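Local coordinates for protein ectonucleotide pyrophosphatase/phosphodiesterase family member 5 (Mus musculus, PDB 5VEO) that is a zinc-dependent ectoenzyme of the nucleotide pyrophosphatase/phosphodiesterase family that probably hydrolyses a restricted set of nucleotides, held here in an inactive form with AMP bound, at residues H74-N79 / K101-A106; A78-D83 / S91-D96; H252-A257 / L322-Y327. The protein carries 1 engineered substitution. One frame throughout, in Å; residues are numbered along the deposited sequence.

Contact 1: H74-N79 / K101-A106; sequences HGIVAN and KFWEEA. With AMP (adenosine monophosphate), chain Q.
Where His74 meets Glu105, one water is gripped by three groups. It gives its two protons to the carbonyl oxygens His74 O and Phe102 O, each 2.7 Å away, and accepts from Glu105 N at 2.9 Å, tying residues 74-79 to Phe102 and the type I turn that follows it, Trp103 to Ala106. Around it the apolar contact is made chiefly by Ile76. Its CD1 lies over the six-membered ring of Trp103, 3.9 Å from the ring centroid and 13° off the normal, a CH-pi contact made from one face. With CG anti to the carbonyl carbon (chi1 -60°), the indole turns back to meet this methyl, and its NE1 is bonded to Ile97 O. A leucine in place of Trp103 would probably strip CD1 of its flat aromatic platform and leave the Ile97 carbonyl without its donor.

Gly75, the first residue beyond helix 71-74 to leave helical geometry, has positive phi. Its CA lies 3.3 Å from Glu105 OE2, where a beta carbon would clash, and Asn296 holds that carboxylate oxygen. The His74 ring is fixed from both nitrogens: ND1 accepts Ile76 N in the ring plane at 3.1 Å, and NE2 pairs with Thr64. Arg298 joins the loops a second time, reaching both Gly75 O and Lys101 O. The contact sits beside helix 58-67, whose Tyr59 and Tyr63 pack on Ile76, while Met81 of strand 80-83 meets both Ile76 and Phe102.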
loop_
_atom_site.group_PDB
_atom_site.type_symbol
_atom_site.label_atom_id
_atom_site.label_comp_id
_atom_site.label_asym_id
_atom_site.label_seq_id
_atom_site.Cartn_x
_atom_site.Cartn_y
_atom_site.Cartn_z
ATOM N N HIS A 74 -2.030 -10.732 -8.003
ATOM C CA HIS A 74 -1.387 -9.718 -8.836
ATOM C C HIS A 74 0.133 -9.833 -8.857
ATOM O O HIS A 74 0.760 -9.220 -9.722
ATOM C CB HIS A 74 -1.840 -8.304 -8.459
ATOM C CG HIS A 74 -1.493 -7.855 -7.076
ATOM N ND1 HIS A 74 -0.216 -7.910 -6.553
ATOM C CD2 HIS A 74 -2.259 -7.252 -6.137
ATOM C CE1 HIS A 74 -0.218 -7.377 -5.345
ATOM N NE2 HIS A 74 -1.448 -6.978 -5.065
ATOM N N GLY A 75 0.734 -10.628 -7.966
ATOM C CA GLY A 75 2.130 -11.005 -8.054
ATOM C C GLY A 75 3.121 -10.063 -7.404
ATOM O O GLY A 75 4.313 -10.398 -7.337
ATOM N N ILE A 76 2.679 -8.911 -6.908
ATOM C CA ILE A 76 3.564 -8.006 -6.155
ATOM C C ILE A 76 3.369 -8.383 -4.691
ATOM O O ILE A 76 2.566 -7.800 -3.955
ATOM C CB ILE A 76 3.265 -6.529 -6.440
ATOM C CG1 ILE A 76 3.442 -6.191 -7.929
ATOM C CG2 ILE A 76 4.157 -5.634 -5.592
ATOM C CD1 ILE A 76 4.872 -6.246 -8.430
ATOM N N VAL A 77 4.080 -9.436 -4.272
ATOM C CA VAL A 77 3.820 -10.030 -2.959
ATOM C C VAL A 77 4.599 -9.356 -1.835
ATOM O O VAL A 77 4.265 -9.564 -0.663
ATOM C CB VAL A 77 4.100 -11.548 -2.946
ATOM C CG1 VAL A 77 3.330 -12.248 -4.062
ATOM C CG2 VAL A 77 5.571 -11.871 -3.061
ATOM N N ALA A 78 5.587 -8.529 -2.150
ATOM C CA ALA A 78 6.401 -7.861 -1.148
ATOM C C ALA A 78 7.153 -6.723 -1.825
ATOM O O ALA A 78 7.187 -6.624 -3.053
ATOM C CB ALA A 78 7.376 -8.844 -0.488
ATOM N N ASN A 79 7.789 -5.875 -1.002
ATOM C CA ASN A 79 8.689 -4.850 -1.516
ATOM C C ASN A 79 10.014 -5.438 -1.961
ATOM O O ASN A 79 10.734 -4.792 -2.717
ATOM C CB ASN A 79 8.999 -3.794 -0.465
ATOM C CG ASN A 79 7.783 -2.997 -0.036
ATOM O OD1 ASN A 79 6.740 -2.948 -0.708
ATOM N ND2 ASN A 79 7.939 -2.327 1.082
ATOM N N LYS A 101 8.196 -7.765 -15.863
ATOM C CA LYS A 101 7.641 -9.085 -15.589
ATOM C C LYS A 101 7.165 -9.235 -14.147
ATOM O O LYS A 101 6.311 -10.088 -13.870
ATOM C CB LYS A 101 8.670 -10.156 -15.926
ATOM C CG LYS A 101 8.897 -10.316 -17.436
ATOM C CD LYS A 101 8.720 -11.773 -17.865
ATOM C CE LYS A 101 8.449 -11.942 -19.369
ATOM N NZ LYS A 101 7.083 -12.517 -19.616
ATOM N N PHE A 102 7.681 -8.433 -13.217
ATOM C CA PHE A 102 7.168 -8.511 -11.854
ATOM C C PHE A 102 5.753 -7.976 -11.725
ATOM O O PHE A 102 5.091 -8.286 -10.736
ATOM C CB PHE A 102 8.102 -7.779 -10.889
ATOM C CG PHE A 102 9.225 -8.638 -10.419
ATOM C CD1 PHE A 102 9.014 -9.587 -9.431
ATOM C CD2 PHE A 102 10.471 -8.546 -10.995
ATOM C CE1 PHE A 102 10.044 -10.407 -9.003
ATOM C CE2 PHE A 102 11.504 -9.371 -10.587
ATOM C CZ PHE A 102 11.290 -10.306 -9.600
ATOM N N TRP A 103 5.288 -7.187 -12.690
ATOM C CA TRP A 103 3.999 -6.502 -12.652
ATOM C C TRP A 103 2.934 -7.145 -13.531
ATOM O O TRP A 103 1.743 -6.844 -13.372
ATOM C CB TRP A 103 4.195 -5.044 -13.103
ATOM C CG TRP A 103 5.139 -4.302 -12.220
ATOM C CD1 TRP A 103 6.505 -4.277 -12.301
ATOM C CD2 TRP A 103 4.788 -3.500 -11.095
ATOM N NE1 TRP A 103 7.026 -3.495 -11.290
ATOM C CE2 TRP A 103 5.988 -3.017 -10.529
ATOM C CE3 TRP A 103 3.575 -3.152 -10.502
ATOM C CZ2 TRP A 103 5.997 -2.184 -9.422
ATOM C CZ3 TRP A 103 3.587 -2.335 -9.397
ATOM C CH2 TRP A 103 4.784 -1.861 -8.865
ATOM N N GLU A 104 3.323 -7.988 -14.473
ATOM C CA GLU A 104 2.443 -8.341 -15.572
ATOM C C GLU A 104 1.539 -9.542 -15.282
ATOM O O GLU A 104 0.838 -10.008 -16.189
ATOM C CB GLU A 104 3.294 -8.552 -16.825
ATOM C CG GLU A 104 3.769 -7.201 -17.342
ATOM C CD GLU A 104 4.740 -7.266 -18.490
ATOM O OE1 GLU A 104 5.469 -8.277 -18.646
ATOM O OE2 GLU A 104 4.768 -6.279 -19.247
ATOM N N GLU A 105 1.485 -10.027 -14.038
ATOM C CA GLU A 105 0.441 -10.990 -13.700
ATOM C C GLU A 105 -0.915 -10.323 -13.530
ATOM O O GLU A 105 -1.926 -11.025 -13.412
ATOM C CB GLU A 105 0.839 -11.779 -12.446
ATOM C CG GLU A 105 2.162 -12.477 -12.684
ATOM C CD GLU A 105 2.702 -13.275 -11.529
ATOM O OE1 GLU A 105 3.759 -13.911 -11.732
ATOM O OE2 GLU A 105 2.097 -13.294 -10.446
ATOM N N ALA A 106 -0.961 -8.993 -13.540
ATOM C CA ALA A 106 -2.204 -8.242 -13.466
ATOM C C ALA A 106 -2.094 -7.046 -14.396
ATOM O O ALA A 106 -1.051 -6.810 -15.018
ATOM C CB ALA A 106 -2.508 -7.788 -12.034
HETATM P P AMP Q . 6.679 0.996 2.710
HETATM O O1P AMP Q . 6.413 -0.454 2.441
HETATM O O2P AMP Q . 7.588 1.190 3.931
HETATM O O3P AMP Q . 5.405 1.826 2.848
HETATM O "O5'" AMP Q . 7.463 1.610 1.457
HETATM C "C5'" AMP Q . 7.377 3.021 1.207
HETATM C "C4'" AMP Q . 8.643 3.616 0.657
HETATM O "O4'" AMP Q . 8.757 3.248 -0.711
HETATM C "C3'" AMP Q . 8.645 5.146 0.665
HETATM O "O3'" AMP Q . 9.515 5.635 1.662
HETATM C "C2'" AMP Q . 9.153 5.548 -0.723
HETATM O "O2'" AMP Q . 10.224 6.452 -0.725
HETATM C "C1'" AMP Q . 9.540 4.224 -1.350
HETATM N N9 AMP Q . 9.272 4.168 -2.770
HETATM C C8 AMP Q . 8.079 4.230 -3.386
HETATM N N7 AMP Q . 8.251 4.119 -4.727
HETATM C C5 AMP Q . 9.587 3.977 -4.932
HETATM C C6 AMP Q . 10.477 3.800 -6.097
HETATM N N6 AMP Q . 9.956 3.755 -7.337
HETATM N N1 AMP Q . 11.800 3.686 -5.886
HETATM C C2 AMP Q . 12.349 3.723 -4.659
HETATM N N3 AMP Q . 11.614 3.872 -3.544
HETATM C C4 AMP Q . 10.253 4.014 -3.644
HETATM O O HOH W 1 2.798 -9.422 -11.495
#

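Contact 2: A78-D83 / S91-D96; sequences ANDMFD and SLEHMD. With AMP (adenosine monophosphate), chain Q.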
loop_
_atom_site.group_PDB
_atom_site.type_symbol
_atom_site.label_atom_id
_atom_site.label_comp_id
_atom_site.label_asym_id
_atom_site.label_seq_id
_atom_site.Cartn_x
_atom_site.Cartn_y
_atom_site.Cartn_z
ATOM N N ALA A 78 5.587 -8.529 -2.150
ATOM C CA ALA A 78 6.401 -7.861 -1.148
ATOM C C ALA A 78 7.153 -6.723 -1.825
ATOM O O ALA A 78 7.187 -6.624 -3.053
ATOM C CB ALA A 78 7.376 -8.844 -0.488
ATOM N N ASN A 79 7.789 -5.875 -1.002
ATOM C CA ASN A 79 8.689 -4.850 -1.516
ATOM C C ASN A 79 10.014 -5.438 -1.961
ATOM O O ASN A 79 10.734 -4.792 -2.717
ATOM C CB ASN A 79 8.999 -3.794 -0.465
ATOM C CG ASN A 79 7.783 -2.997 -0.036
ATOM O OD1 ASN A 79 6.740 -2.948 -0.708
ATOM N ND2 ASN A 79 7.939 -2.327 1.082
ATOM N N ASP A 80 10.356 -6.617 -1.450
ATOM C CA ASP A 80 11.568 -7.345 -1.808
ATOM C C ASP A 80 11.157 -8.767 -2.127
ATOM O O ASP A 80 10.568 -9.445 -1.280
ATOM C CB ASP A 80 12.594 -7.321 -0.676
ATOM C CG ASP A 80 13.175 -5.949 -0.471
ATOM O OD1 ASP A 80 12.631 -5.200 0.355
ATOM O OD2 ASP A 80 14.156 -5.607 -1.153
ATOM N N MET A 81 11.444 -9.201 -3.351
ATOM C CA MET A 81 10.986 -10.487 -3.853
ATOM C C MET A 81 12.096 -11.177 -4.623
ATOM O O MET A 81 13.029 -10.546 -5.128
ATOM C CB MET A 81 9.812 -10.351 -4.817
ATOM C CG MET A 81 8.567 -9.763 -4.244
ATOM S SD MET A 81 7.280 -9.684 -5.503
ATOM C CE MET A 81 7.667 -8.147 -6.328
ATOM N N PHE A 82 11.934 -12.484 -4.763
ATOM C CA PHE A 82 12.753 -13.281 -5.661
ATOM C C PHE A 82 11.817 -14.199 -6.424
ATOM O O PHE A 82 11.042 -14.952 -5.818
ATOM C CB PHE A 82 13.805 -14.092 -4.909
ATOM C CG PHE A 82 14.555 -15.064 -5.791
ATOM C CD1 PHE A 82 15.348 -14.601 -6.826
ATOM C CD2 PHE A 82 14.434 -16.424 -5.604
ATOM C CE1 PHE A 82 16.043 -15.493 -7.655
ATOM C CE2 PHE A 82 15.118 -17.324 -6.449
ATOM C CZ PHE A 82 15.917 -16.845 -7.451
ATOM N N ASP A 83 11.892 -14.128 -7.753
ATOM C CA ASP A 83 11.092 -14.993 -8.600
ATOM C C ASP A 83 11.984 -16.119 -9.110
ATOM O O ASP A 83 12.929 -15.858 -9.873
ATOM C CB ASP A 83 10.477 -14.205 -9.759
ATOM C CG ASP A 83 9.546 -15.049 -10.608
ATOM O OD1 ASP A 83 8.437 -14.577 -10.947
ATOM O OD2 ASP A 83 9.922 -16.192 -10.944
ATOM N N SER A 91 13.593 -5.250 -5.677
ATOM C CA SER A 91 13.955 -4.648 -4.398
ATOM C C SER A 91 13.661 -3.158 -4.399
ATOM O O SER A 91 14.307 -2.378 -5.101
ATOM C CB SER A 91 15.420 -4.881 -4.061
ATOM O OG SER A 91 15.743 -4.102 -2.922
ATOM N N LEU A 92 12.723 -2.772 -3.547
ATOM C CA LEU A 92 12.350 -1.379 -3.425
ATOM C C LEU A 92 13.523 -0.543 -2.932
ATOM O O LEU A 92 13.780 0.548 -3.453
ATOM C CB LEU A 92 11.162 -1.286 -2.477
ATOM C CG LEU A 92 10.600 0.093 -2.244
ATOM C CD1 LEU A 92 10.176 0.687 -3.576
ATOM C CD2 LEU A 92 9.432 -0.015 -1.294
ATOM N N GLU A 93 14.279 -1.069 -1.960
ATOM C CA GLU A 93 15.352 -0.292 -1.346
ATOM C C GLU A 93 16.454 0.044 -2.338
ATOM O O GLU A 93 17.152 1.049 -2.162
ATOM C CB GLU A 93 15.937 -1.046 -0.150
ATOM C CG GLU A 93 15.012 -1.090 1.054
ATOM C CD GLU A 93 13.979 -2.191 0.959
ATOM O OE1 GLU A 93 13.966 -2.893 -0.076
ATOM O OE2 GLU A 93 13.189 -2.355 1.923
ATOM N N HIS A 94 16.636 -0.776 -3.372
ATOM C CA HIS A 94 17.603 -0.509 -4.427
ATOM C C HIS A 94 16.979 0.165 -5.645
ATOM O O HIS A 94 17.639 0.292 -6.685
ATOM C CB HIS A 94 18.276 -1.816 -4.841
ATOM C CG HIS A 94 19.056 -2.458 -3.740
ATOM N ND1 HIS A 94 18.843 -3.758 -3.332
ATOM C CD2 HIS A 94 20.047 -1.976 -2.954
ATOM C CE1 HIS A 94 19.663 -4.047 -2.337
ATOM N NE2 HIS A 94 20.402 -2.981 -2.087
ATOM N N MET A 95 15.728 0.595 -5.544
ATOM C CA MET A 95 15.006 1.160 -6.680
ATOM C C MET A 95 14.927 0.168 -7.842
ATOM O O MET A 95 14.829 0.557 -9.005
ATOM C CB MET A 95 15.662 2.466 -7.120
ATOM C CG MET A 95 14.695 3.441 -7.677
ATOM S SD MET A 95 15.192 5.163 -7.584
ATOM C CE MET A 95 13.744 5.731 -8.481
ATOM N N ASP A 96 14.950 -1.121 -7.519
ATOM C CA ASP A 96 15.030 -2.195 -8.510
ATOM C C ASP A 96 13.645 -2.818 -8.685
ATOM O O ASP A 96 13.399 -3.983 -8.340
ATOM C CB ASP A 96 16.067 -3.225 -8.065
ATOM C CG ASP A 96 16.291 -4.330 -9.080
ATOM O OD1 ASP A 96 15.966 -4.146 -10.274
ATOM O OD2 ASP A 96 16.792 -5.404 -8.664
HETATM P P AMP Q . 6.679 0.996 2.710
HETATM O O1P AMP Q . 6.413 -0.454 2.441
HETATM O O2P AMP Q . 7.588 1.190 3.931
HETATM O O3P AMP Q . 5.405 1.826 2.848
HETATM O "O5'" AMP Q . 7.463 1.610 1.457
HETATM C "C5'" AMP Q . 7.377 3.021 1.207
HETATM C "C4'" AMP Q . 8.643 3.616 0.657
HETATM O "O4'" AMP Q . 8.757 3.248 -0.711
HETATM C "C3'" AMP Q . 8.645 5.146 0.665
HETATM O "O3'" AMP Q . 9.515 5.635 1.662
HETATM C "C2'" AMP Q . 9.153 5.548 -0.723
HETATM O "O2'" AMP Q . 10.224 6.452 -0.725
HETATM C "C1'" AMP Q . 9.540 4.224 -1.350
HETATM N N9 AMP Q . 9.272 4.168 -2.770
HETATM C C8 AMP Q . 8.079 4.230 -3.386
HETATM N N7 AMP Q . 8.251 4.119 -4.727
HETATM C C5 AMP Q . 9.587 3.977 -4.932
HETATM C C6 AMP Q . 10.477 3.800 -6.097
HETATM N N6 AMP Q . 9.956 3.755 -7.337
HETATM N N1 AMP Q . 11.800 3.686 -5.886
HETATM C C2 AMP Q . 12.349 3.723 -4.659
HETATM N N3 AMP Q . 11.614 3.872 -3.544
HETATM C C4 AMP Q . 10.253 4.014 -3.644
HETATM O O HOH W 2 10.465 -2.541 2.618
#
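Asp80 and Ser91 form an antiparallel, non-hydrogen-bonded pair in the beta hairpin of strands 80-83 and 88-91, their CA atoms 4.4 Å apart, and the chain then leaves the hairpin through a G1 beta bulge. In that bulge Met95, with positive phi, and Asp96 both face Ser91, and Asp96 exchanges two backbone bonds with it.

Among backbone bonds, the one between the segments runs from Leu92 N to Asn79 O at 3.0 Å.

Van der Waals contacts lie beside this bond. Asn79 and Leu92 lie side by side, pointing the same way, and Leu92 CD2 packs against the flat amide of Asn79. Leu92 extends its CG opposite the backbone N (chi1 -179°), which carries both methyls to the nucleotide: CD1 comes to 3.3 Å from C4 of AMP, over the adenine, and CD2 also approaches the ribose oxygen O4'. Met95 CG lies near N1 of the same base, so turn and bulge together line the base pocket.

The polar contacts of the nucleotide side gather around Asn79. It uses both protons of ND2, one for AMP O1P at 2.8 Å (157°) and one for a water that in turn donates to Glu93 OE2; its OD1 accepts Tyr59 N, which settles the amide's orientation.

The last kind is a pair of carboxylates, together with the hydrogen bond that one of them accepts. Glu93, bent at chi2, brings its carboxylate across that of Asp80, the planes 23° apart and OD1 of Asp80 only 2.7 Å from Glu93 OE1; one of the two acids probably holds a proton. Asp80 OD2, itself 2.9 Å from Glu93 OE1, accepts from Ser91 OG at 2.8 Å, met nearly along its C-O bond.

Contact 3: H252-A257 / L322-Y327; sequences HSPVAA and LGNHGY. With ZN (zinc ion), chain D; AMP (adenosine monophosphate), chain Q.
The loop that presses against Pro254 also delivers a metal ligand: His325, whose carbonyl O is 3.1 Å from Pro254 CD, binds zinc through NE2 at 2.1 Å. AMP O2P shares that ion, 1.9 Å from it, and Asp177 and His181 complete the protein's share of the site. His325 CG sits between its backbone N and carbonyl carbon (chi1 55°), which places the ring where NE2 meets the zinc, and ND1, held by Thr56 O, fixes its rotation.

One shell out, the proline packs on the residues that follow. Pro254, preceded by a cis peptide bond, sets CG over the centre of the Tyr327 ring, 3.6 Å from the centroid and 6° off the normal, a CH-pi contact. Its CB comes to 3.2 Å from Tyr327 CE1. Gly326, just before Tyr327, has positive phi, and a beta carbon there would strike Pro254 CD.

Further out, two waters tie the segments together. Both accept from Asn324 ND2: one also meets Ser253 OG and donates to Tyr327 OH, while the other donates to Ser253 O at 2.8 Å. The opposite end of the amide, OD1, takes His325 N from above the carbonyl plane at 2.9 Å. Ser253 OG and Tyr327 OH are further bonded to Ile312 N and Trp310 O.

In the second shell, Gly323 O accepts from His181 ND1, which links strand 323-324, paired with 228-229, to the zinc ligand on helix 177-183. Residues 255-257 begin strand 255-260, which pairs antiparallel with strand 302-306.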
loop_
_atom_site.group_PDB
_atom_site.type_symbol
_atom_site.label_atom_id
_atom_site.label_comp_id
_atom_site.label_asym_id
_atom_site.label_seq_id
_atom_site.Cartn_x
_atom_site.Cartn_y
_atom_site.Cartn_z
ATOM N N HIS A 252 13.084 -9.242 5.110
ATOM C CA HIS A 252 13.570 -9.394 6.501
ATOM C C HIS A 252 12.492 -9.357 7.590
ATOM O O HIS A 252 12.319 -10.325 8.338
ATOM C CB HIS A 252 14.642 -8.338 6.808
ATOM C CG HIS A 252 15.965 -8.595 6.139
ATOM N ND1 HIS A 252 17.165 -8.564 6.820
ATOM C CD2 HIS A 252 16.276 -8.873 4.850
ATOM C CE1 HIS A 252 18.156 -8.811 5.979
ATOM N NE2 HIS A 252 17.645 -9.004 4.775
ATOM N N SER A 253 11.837 -8.221 7.769
ATOM C CA SER A 253 10.940 -8.037 8.930
ATOM C C SER A 253 9.750 -7.202 8.512
ATOM O O SER A 253 9.912 -6.242 7.763
ATOM C CB SER A 253 11.666 -7.366 10.099
ATOM O OG SER A 253 10.894 -7.395 11.297
ATOM N N PRO A 254 8.552 -7.526 9.026
ATOM C CA PRO A 254 8.207 -8.556 10.011
ATOM C C PRO A 254 7.752 -9.875 9.396
ATOM O O PRO A 254 7.327 -10.787 10.118
ATOM C CB PRO A 254 7.073 -7.905 10.781
ATOM C CG PRO A 254 6.340 -7.130 9.722
ATOM C CD PRO A 254 7.413 -6.612 8.795
ATOM N N VAL A 255 7.859 -9.993 8.082
ATOM C CA VAL A 255 7.537 -11.243 7.397
ATOM C C VAL A 255 8.816 -11.707 6.717
ATOM O O VAL A 255 9.187 -11.228 5.641
ATOM C CB VAL A 255 6.374 -11.085 6.422
ATOM C CG1 VAL A 255 6.061 -12.425 5.731
ATOM C CG2 VAL A 255 5.156 -10.552 7.188
ATOM N N ALA A 256 9.522 -12.611 7.374
ATOM C CA ALA A 256 10.787 -13.118 6.861
ATOM C C ALA A 256 10.500 -14.157 5.784
ATOM O O ALA A 256 9.893 -15.201 6.055
ATOM C CB ALA A 256 11.616 -13.713 7.997
ATOM N N ALA A 257 10.930 -13.863 4.576
ATOM C CA ALA A 257 10.744 -14.744 3.434
ATOM C C ALA A 257 12.063 -15.472 3.259
ATOM O O ALA A 257 13.070 -14.849 2.917
ATOM C CB ALA A 257 10.363 -13.946 2.195
ATOM N N LEU A 322 11.785 2.108 14.981
ATOM C CA LEU A 322 10.836 2.199 16.085
ATOM C C LEU A 322 9.392 2.048 15.627
ATOM O O LEU A 322 8.521 1.734 16.446
ATOM C CB LEU A 322 11.014 3.526 16.819
ATOM C CG LEU A 322 12.228 3.575 17.756
ATOM C CD1 LEU A 322 12.472 5.019 18.139
ATOM C CD2 LEU A 322 11.988 2.696 18.975
ATOM N N GLY A 323 9.110 2.250 14.352
ATOM C CA GLY A 323 7.812 1.924 13.790
ATOM C C GLY A 323 7.966 0.964 12.624
ATOM O O GLY A 323 8.892 1.097 11.810
ATOM N N ASN A 324 7.039 0.021 12.518
ATOM C CA ASN A 324 7.018 -0.782 11.310
ATOM C C ASN A 324 5.619 -1.315 11.025
ATOM O O ASN A 324 4.668 -1.157 11.806
ATOM C CB ASN A 324 8.039 -1.925 11.381
ATOM C CG ASN A 324 8.537 -2.364 9.997
ATOM O OD1 ASN A 324 8.248 -1.745 8.967
ATOM N ND2 ASN A 324 9.259 -3.472 9.976
ATOM N N HIS A 325 5.515 -1.945 9.861
ATOM C CA HIS A 325 4.280 -2.501 9.340
ATOM C C HIS A 325 4.668 -3.683 8.460
ATOM O O HIS A 325 5.850 -3.954 8.242
ATOM C CB HIS A 325 3.497 -1.425 8.574
ATOM C CG HIS A 325 4.306 -0.787 7.492
ATOM N ND1 HIS A 325 4.354 -1.292 6.213
ATOM C CD2 HIS A 325 5.189 0.240 7.525
ATOM C CE1 HIS A 325 5.187 -0.562 5.485
ATOM N NE2 HIS A 325 5.721 0.360 6.266
ATOM N N GLY A 326 3.667 -4.368 7.934
ATOM C CA GLY A 326 3.861 -5.633 7.252
ATOM C C GLY A 326 3.188 -6.792 7.941
ATOM O O GLY A 326 3.007 -7.850 7.319
ATOM N N TYR A 327 2.768 -6.588 9.188
ATOM C CA TYR A 327 2.111 -7.584 10.015
ATOM C C TYR A 327 0.739 -7.989 9.457
ATOM O O TYR A 327 0.176 -7.365 8.553
ATOM C CB TYR A 327 1.936 -7.037 11.431
ATOM C CG TYR A 327 3.230 -6.576 12.064
ATOM C CD1 TYR A 327 4.064 -7.478 12.707
ATOM C CD2 TYR A 327 3.632 -5.256 11.997
ATOM C CE1 TYR A 327 5.258 -7.068 13.283
ATOM C CE2 TYR A 327 4.821 -4.839 12.563
ATOM C CZ TYR A 327 5.630 -5.742 13.204
ATOM O OH TYR A 327 6.814 -5.322 13.757
HETATM ZN ZN ZN D . 6.858 1.937 5.582
HETATM P P AMP Q . 6.679 0.996 2.710
HETATM O O1P AMP Q . 6.413 -0.454 2.441
HETATM O O2P AMP Q . 7.588 1.190 3.931
HETATM O O3P AMP Q . 5.405 1.826 2.848
HETATM O "O5'" AMP Q . 7.463 1.610 1.457
HETATM C "C5'" AMP Q . 7.377 3.021 1.207
HETATM C "C4'" AMP Q . 8.643 3.616 0.657
HETATM O "O4'" AMP Q . 8.757 3.248 -0.711
HETATM C "C3'" AMP Q . 8.645 5.146 0.665
HETATM O "O3'" AMP Q . 9.515 5.635 1.662
HETATM C "C2'" AMP Q . 9.153 5.548 -0.723
HETATM O "O2'" AMP Q . 10.224 6.452 -0.725
HETATM C "C1'" AMP Q . 9.540 4.224 -1.350
HETATM N N9 AMP Q . 9.272 4.168 -2.770
HETATM C C8 AMP Q . 8.079 4.230 -3.386
HETATM N N7 AMP Q . 8.251 4.119 -4.727
HETATM C C5 AMP Q . 9.587 3.977 -4.932
HETATM C C6 AMP Q . 10.477 3.800 -6.097
HETATM N N6 AMP Q . 9.956 3.755 -7.337
HETATM N N1 AMP Q . 11.800 3.686 -5.886
HETATM C C2 AMP Q . 12.349 3.723 -4.659
HETATM N N3 AMP Q . 11.614 3.872 -3.544
HETATM C C4 AMP Q . 10.253 4.014 -3.644
HETATM O O HOH W 3 9.428 -5.241 12.209
HETATM O O HOH W 4 10.999 -3.739 7.398
#

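How the contacts relate
All three contacts include a residue touching AMP, so separate loops share one ligand; contact 1 does so only through Asn79, shared with contact 2. Contacts 1 and 2 start from the same piece of chain, also sharing Ala78; their centres are 11 Å apart, and Met81 CE packs 3.7 Å from Phe102 CD1. Contact 3 is farther off, its centre about 14 Å from that of contact 2 and 19 Å from that of contact 1, with nearest atoms about 5 Å away in each case. The phosphate is one link between them: Asn79 donates to O1P, and zinc-bound His325 lies beside O2P. Tyr143 OH and the backbone N of Ala58, the engineered residue, also hydrogen-bond AMP.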